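Local structure of PfkB (Polaromonas sp. JS666, 4DU5) at residues Y89-M94 with V104-T109; N63-L68 with E97-S102. The protein probably phosphorylates a sugar or sugar-like substrate with ATP, as a transferase of the pfkB (ribokinase-like) carbohydrate kinase family. All coordinates share one frame; numbering follows the deposited sequence.

Both contacts draw on the same crossover, strand 75-81, helix 85-95 and strand 100-106, at the edge of the nine-strand sheet. Contact 1 closes the unit on itself, setting helix 85-95 on the C-terminal part of strand 100-106; contact 2 ties helix 60-70 to the turn that leads into the strand. Both are partly buried, with one of three touching residues buried in contact 1 and two of four in contact 2. The centre of contact 1 lies farther out, about 19 Å from the centre of the chain against about 12 Å for that of contact 2. Neither pair of segments is joined by a hydrogen bond. Contact 1 is wholly apolar and hangs on one leucine, whereas contact 2 adds a glutamate to its aliphatic cluster. Selenomethionine Met94 bridges them, touching Ile66, Ile99 and Cys101.

Contact 1 of 2, residues Y89-M94 with V104-T109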
loop_
_atom_site.group_PDB
_atom_site.type_symbol
_atom_site.label_atom_id
_atom_site.label_comp_id
_atom_site.label_asym_id
_atom_site.label_seq_id
_atom_site.Cartn_x
_atom_site.Cartn_y
_atom_site.Cartn_z
ATOM N N TYR A 89 -1.350 -11.667 -7.141
ATOM C CA TYR A 89 -2.789 -11.797 -7.152
ATOM C C TYR A 89 -3.376 -11.271 -8.494
ATOM O O TYR A 89 -4.193 -11.940 -9.139
ATOM C CB TYR A 89 -3.403 -11.103 -5.934
ATOM C CG TYR A 89 -4.886 -10.897 -6.077
ATOM C CD1 TYR A 89 -5.788 -11.945 -5.852
ATOM C CD2 TYR A 89 -5.389 -9.673 -6.499
ATOM C CE1 TYR A 89 -7.168 -11.760 -6.034
ATOM C CE2 TYR A 89 -6.740 -9.489 -6.677
ATOM C CZ TYR A 89 -7.620 -10.528 -6.442
ATOM O OH TYR A 89 -8.948 -10.296 -6.613
ATOM N N LEU A 90 -2.940 -10.096 -8.921
ATOM C CA LEU A 90 -3.475 -9.476 -10.121
ATOM C C LEU A 90 -3.191 -10.285 -11.376
ATOM O O LEU A 90 -4.048 -10.411 -12.251
ATOM C CB LEU A 90 -2.952 -8.051 -10.262
ATOM C CG LEU A 90 -3.484 -7.111 -9.175
ATOM C CD1 LEU A 90 -2.894 -5.729 -9.340
ATOM C CD2 LEU A 90 -5.008 -7.056 -9.168
ATOM N N LEU A 91 -1.994 -10.843 -11.456
ATOM C CA LEU A 91 -1.619 -11.664 -12.571
ATOM C C LEU A 91 -2.494 -12.918 -12.612
ATOM O O LEU A 91 -3.009 -13.287 -13.657
ATOM C CB LEU A 91 -0.136 -12.031 -12.481
ATOM C CG LEU A 91 0.366 -12.828 -13.693
ATOM C CD1 LEU A 91 0.647 -11.879 -14.872
ATOM C CD2 LEU A 91 1.570 -13.681 -13.356
ATOM N N ALA A 92 -2.669 -13.561 -11.470
ATOM C CA ALA A 92 -3.457 -14.786 -11.385
ATOM C C ALA A 92 -4.966 -14.591 -11.556
ATOM O O ALA A 92 -5.644 -15.488 -12.079
ATOM C CB ALA A 92 -3.165 -15.523 -10.077
ATOM N N ALA A 93 -5.517 -13.462 -11.101
ATOM C CA ALA A 93 -6.966 -13.244 -11.249
ATOM C C ALA A 93 -7.292 -12.842 -12.674
ATOM O O ALA A 93 -8.345 -13.164 -13.189
ATOM C CB ALA A 93 -7.484 -12.224 -10.268
HETATM N N MSE A 94 -6.360 -12.161 -13.318
HETATM C CA MSE A 94 -6.485 -11.819 -14.728
HETATM C C MSE A 94 -6.348 -13.028 -15.665
HETATM O O MSE A 94 -7.011 -13.071 -16.691
HETATM C CB MSE A 94 -5.458 -10.761 -15.088
HETATM C CG MSE A 94 -6.023 -9.655 -15.878
HETATM SE SE MSE A 94 -7.565 -8.801 -15.031
HETATM C CE MSE A 94 -6.848 -8.460 -13.229
ATOM N N VAL A 104 2.461 -9.155 -19.528
ATOM C CA VAL A 104 2.541 -8.516 -18.251
ATOM C C VAL A 104 3.931 -8.761 -17.684
ATOM O O VAL A 104 4.270 -9.872 -17.275
ATOM C CB VAL A 104 1.467 -9.010 -17.291
ATOM C CG1 VAL A 104 1.516 -8.209 -16.005
ATOM C CG2 VAL A 104 0.084 -8.893 -17.936
ATOM N N VAL A 105 4.747 -7.716 -17.699
ATOM C CA VAL A 105 6.036 -7.775 -17.057
ATOM C C VAL A 105 5.828 -7.693 -15.545
ATOM O O VAL A 105 5.261 -6.730 -15.026
ATOM C CB VAL A 105 6.942 -6.616 -17.503
ATOM C CG1 VAL A 105 8.290 -6.702 -16.801
ATOM C CG2 VAL A 105 7.115 -6.604 -19.026
ATOM N N CYS A 106 6.284 -8.713 -14.845
ATOM C CA CYS A 106 6.376 -8.652 -13.426
ATOM C C CYS A 106 7.812 -8.307 -13.049
ATOM O O CYS A 106 8.678 -9.174 -13.003
ATOM C CB CYS A 106 5.966 -9.981 -12.879
ATOM S SG CYS A 106 4.372 -10.425 -13.540
ATOM N N ASP A 107 8.038 -7.025 -12.786
ATOM C CA ASP A 107 9.338 -6.463 -12.475
ATOM C C ASP A 107 9.586 -6.336 -10.976
ATOM O O ASP A 107 9.056 -5.420 -10.346
ATOM C CB ASP A 107 9.402 -5.072 -13.087
ATOM C CG ASP A 107 10.724 -4.381 -12.849
ATOM O OD1 ASP A 107 11.460 -4.751 -11.904
ATOM O OD2 ASP A 107 11.017 -3.439 -13.618
ATOM N N ALA A 108 10.434 -7.197 -10.413
ATOM C CA ALA A 108 10.714 -7.166 -8.966
ATOM C C ALA A 108 11.173 -5.815 -8.335
ATOM O O ALA A 108 11.091 -5.658 -7.127
ATOM C CB ALA A 108 11.647 -8.301 -8.568
ATOM N N THR A 109 11.624 -4.854 -9.146
ATOM C CA THR A 109 12.172 -3.562 -8.672
ATOM C C THR A 109 11.115 -2.459 -8.507
ATOM O O THR A 109 11.418 -1.304 -8.152
ATOM C CB THR A 109 13.254 -3.062 -9.669
ATOM O OG1 THR A 109 14.390 -3.933 -9.599
ATOM C CG2 THR A 109 13.698 -1.602 -9.389
#
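A single side chain, that of Leu91, carries the whole contact between the helical segment 89-94 and the strand residues of 104-109. Its CD1 lies 3.8 Å from Val104 CB and 3.9 Å from Val104 CG1. The same methyl is 4.2 Å from Cys106 SG, and Leu91 CD2 is 4.3 Å from that sulfur, so both branches come near it. Leu91 CG is anti to the backbone N (chi1 -176°), which carries the branch out from the helix toward the strand, where the leucine and valine side chains run past one another in opposite directions. Val104 and Cys106 are two apart on the strand and both direct their CB toward the helix, while Val105 between them points away; its backbone instead bonds to Ser79 and Leu81 of strand 75-81. Val104 also rests on Trp77, and Leu91 also touches Cys101, earlier in strand 100-106. Past the strand end, Asp107 OD1 accepts a 2.8 Å bond from Thr109 N in an Asx turn, and its other oxygen, OD2, pairs with Arg80. Helix 85-95 thus packs on the edge strand that follows it, completing a beta-alpha-beta crossover of the kind that builds the central sheet of ribokinase-like kinases.

Contact 2 of 2, residues N63-L68 with E97-S102; sequences NVAIGL and EGIDCS
Ile66 and Glu97 meet at an oblique angle, the methyl CG2 of the isoleucine lying against the end of the acid. Ile66 CG2 is 3.7 Å from Glu97 OE1 and 3.8 Å from Glu97 CD, and the methylene CG of the glutamate follows at 4.1 Å. The glutamate chain is bent at chi2 (-67°), which turns its carboxylate along the flank of helix 60-70, where OE1 forms a salt bridge with Arg70 farther along the same helix. Beside this pair Ile99 reaches in with its CD1 leading: the methyl sits 4.0 Å from Ala65 CB, 4.0 Å from the backbone N of Ile66 and 4.3 Å from Ile66 CG1. It therefore addresses two successive residues of the helix, and Met94 of helix 85-95 touches both isoleucines. Between Glu97 and Ile99 the chain leaves that helix through a Schellman motif, with Gly98 at positive phi (91°); on either side of the glycine Glu97 and Ile99 both direct CB toward helix 60-70. Beyond it, Asp100 OD1 accepts from Ser102 N in an Asx turn at the corner of the chain. Ile99 thus supplies the aliphatic packing, whereas Ile66 and Glu97 make van der Waals contact of a methyl chiefly with a carboxylate, whose charge against this apolar group is probably offset by Arg70.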
loop_
_atom_site.group_PDB
_atom_site.type_symbol
_atom_site.label_atom_id
_atom_site.label_comp_id
_atom_site.label_asym_id
_atom_site.label_seq_id
_atom_site.Cartn_x
_atom_site.Cartn_y
_atom_site.Cartn_z
ATOM N N ASN A 63 -11.192 -4.287 -16.440
ATOM C CA ASN A 63 -12.633 -4.590 -16.354
ATOM C C ASN A 63 -13.188 -4.862 -17.752
ATOM O O ASN A 63 -13.918 -5.852 -17.945
ATOM C CB ASN A 63 -13.407 -3.471 -15.668
ATOM C CG ASN A 63 -12.831 -3.126 -14.294
ATOM O OD1 ASN A 63 -12.459 -4.026 -13.518
ATOM N ND2 ASN A 63 -12.746 -1.823 -13.982
ATOM N N VAL A 64 -12.809 -4.047 -18.734
ATOM C CA VAL A 64 -13.293 -4.277 -20.087
ATOM C C VAL A 64 -12.756 -5.631 -20.611
ATOM O O VAL A 64 -13.476 -6.404 -21.294
ATOM C CB VAL A 64 -12.977 -3.070 -21.044
ATOM C CG1 VAL A 64 -13.172 -3.404 -22.507
ATOM C CG2 VAL A 64 -13.843 -1.933 -20.723
ATOM N N ALA A 65 -11.495 -5.913 -20.266
ATOM C CA ALA A 65 -10.838 -7.127 -20.706
ATOM C C ALA A 65 -11.539 -8.360 -20.120
ATOM O O ALA A 65 -11.829 -9.277 -20.829
ATOM C CB ALA A 65 -9.393 -7.078 -20.357
ATOM N N ILE A 66 -11.831 -8.360 -18.838
ATOM C CA ILE A 66 -12.593 -9.439 -18.181
ATOM C C ILE A 66 -13.991 -9.733 -18.793
ATOM O O ILE A 66 -14.430 -10.869 -18.848
ATOM C CB ILE A 66 -12.826 -9.082 -16.689
ATOM C CG1 ILE A 66 -11.511 -8.869 -15.925
ATOM C CG2 ILE A 66 -13.756 -10.094 -16.010
ATOM C CD1 ILE A 66 -11.717 -8.750 -14.385
ATOM N N GLY A 67 -14.703 -8.695 -19.198
ATOM C CA GLY A 67 -15.989 -8.860 -19.870
ATOM C C GLY A 67 -15.879 -9.451 -21.262
ATOM O O GLY A 67 -16.520 -10.452 -21.553
ATOM N N LEU A 68 -15.077 -8.828 -22.123
ATOM C CA LEU A 68 -14.721 -9.415 -23.401
ATOM C C LEU A 68 -14.220 -10.839 -23.309
ATOM O O LEU A 68 -14.513 -11.622 -24.202
ATOM C CB LEU A 68 -13.638 -8.621 -24.108
ATOM C CG LEU A 68 -13.793 -7.155 -24.437
ATOM C CD1 LEU A 68 -12.526 -6.690 -25.162
ATOM C CD2 LEU A 68 -15.038 -6.892 -25.282
ATOM N N GLU A 97 -9.244 -15.675 -15.864
ATOM C CA GLU A 97 -10.353 -15.199 -16.672
ATOM C C GLU A 97 -10.167 -15.571 -18.133
ATOM O O GLU A 97 -11.052 -15.331 -18.938
ATOM C CB GLU A 97 -10.567 -13.672 -16.512
ATOM C CG GLU A 97 -11.281 -13.230 -15.210
ATOM C CD GLU A 97 -12.754 -13.665 -15.117
ATOM O OE1 GLU A 97 -13.419 -13.287 -14.131
ATOM O OE2 GLU A 97 -13.270 -14.377 -16.015
ATOM N N GLY A 98 -9.020 -16.145 -18.475
ATOM C CA GLY A 98 -8.705 -16.475 -19.866
ATOM C C GLY A 98 -7.965 -15.416 -20.676
ATOM O O GLY A 98 -7.784 -15.576 -21.882
ATOM N N ILE A 99 -7.526 -14.345 -20.012
ATOM C CA ILE A 99 -6.778 -13.262 -20.654
ATOM C C ILE A 99 -5.335 -13.661 -20.898
ATOM O O ILE A 99 -4.676 -14.146 -19.990
ATOM C CB ILE A 99 -6.798 -11.983 -19.795
ATOM C CG1 ILE A 99 -8.251 -11.560 -19.546
ATOM C CG2 ILE A 99 -6.019 -10.879 -20.470
ATOM C CD1 ILE A 99 -8.459 -10.491 -18.488
ATOM N N ASP A 100 -4.856 -13.459 -22.128
ATOM C CA ASP A 100 -3.426 -13.609 -22.453
ATOM C C ASP A 100 -2.548 -12.611 -21.642
ATOM O O ASP A 100 -2.458 -11.416 -21.939
ATOM C CB ASP A 100 -3.207 -13.527 -23.984
ATOM C CG ASP A 100 -1.710 -13.448 -24.404
ATOM O OD1 ASP A 100 -0.851 -12.947 -23.643
ATOM O OD2 ASP A 100 -1.387 -13.856 -25.553
ATOM N N CYS A 101 -1.880 -13.133 -20.624
ATOM C CA CYS A 101 -1.019 -12.307 -19.767
ATOM C C CYS A 101 0.502 -12.300 -20.108
ATOM O O CYS A 101 1.312 -11.698 -19.406
ATOM C CB CYS A 101 -1.278 -12.670 -18.295
ATOM S SG CYS A 101 -2.922 -12.109 -17.690
ATOM N N SER A 102 0.876 -12.942 -21.200
ATOM C CA SER A 102 2.280 -13.042 -21.620
ATOM C C SER A 102 3.005 -11.701 -21.669
ATOM O O SER A 102 4.226 -11.653 -21.631
ATOM C CB SER A 102 2.371 -13.726 -22.993
ATOM O OG SER A 102 1.605 -13.021 -23.951
#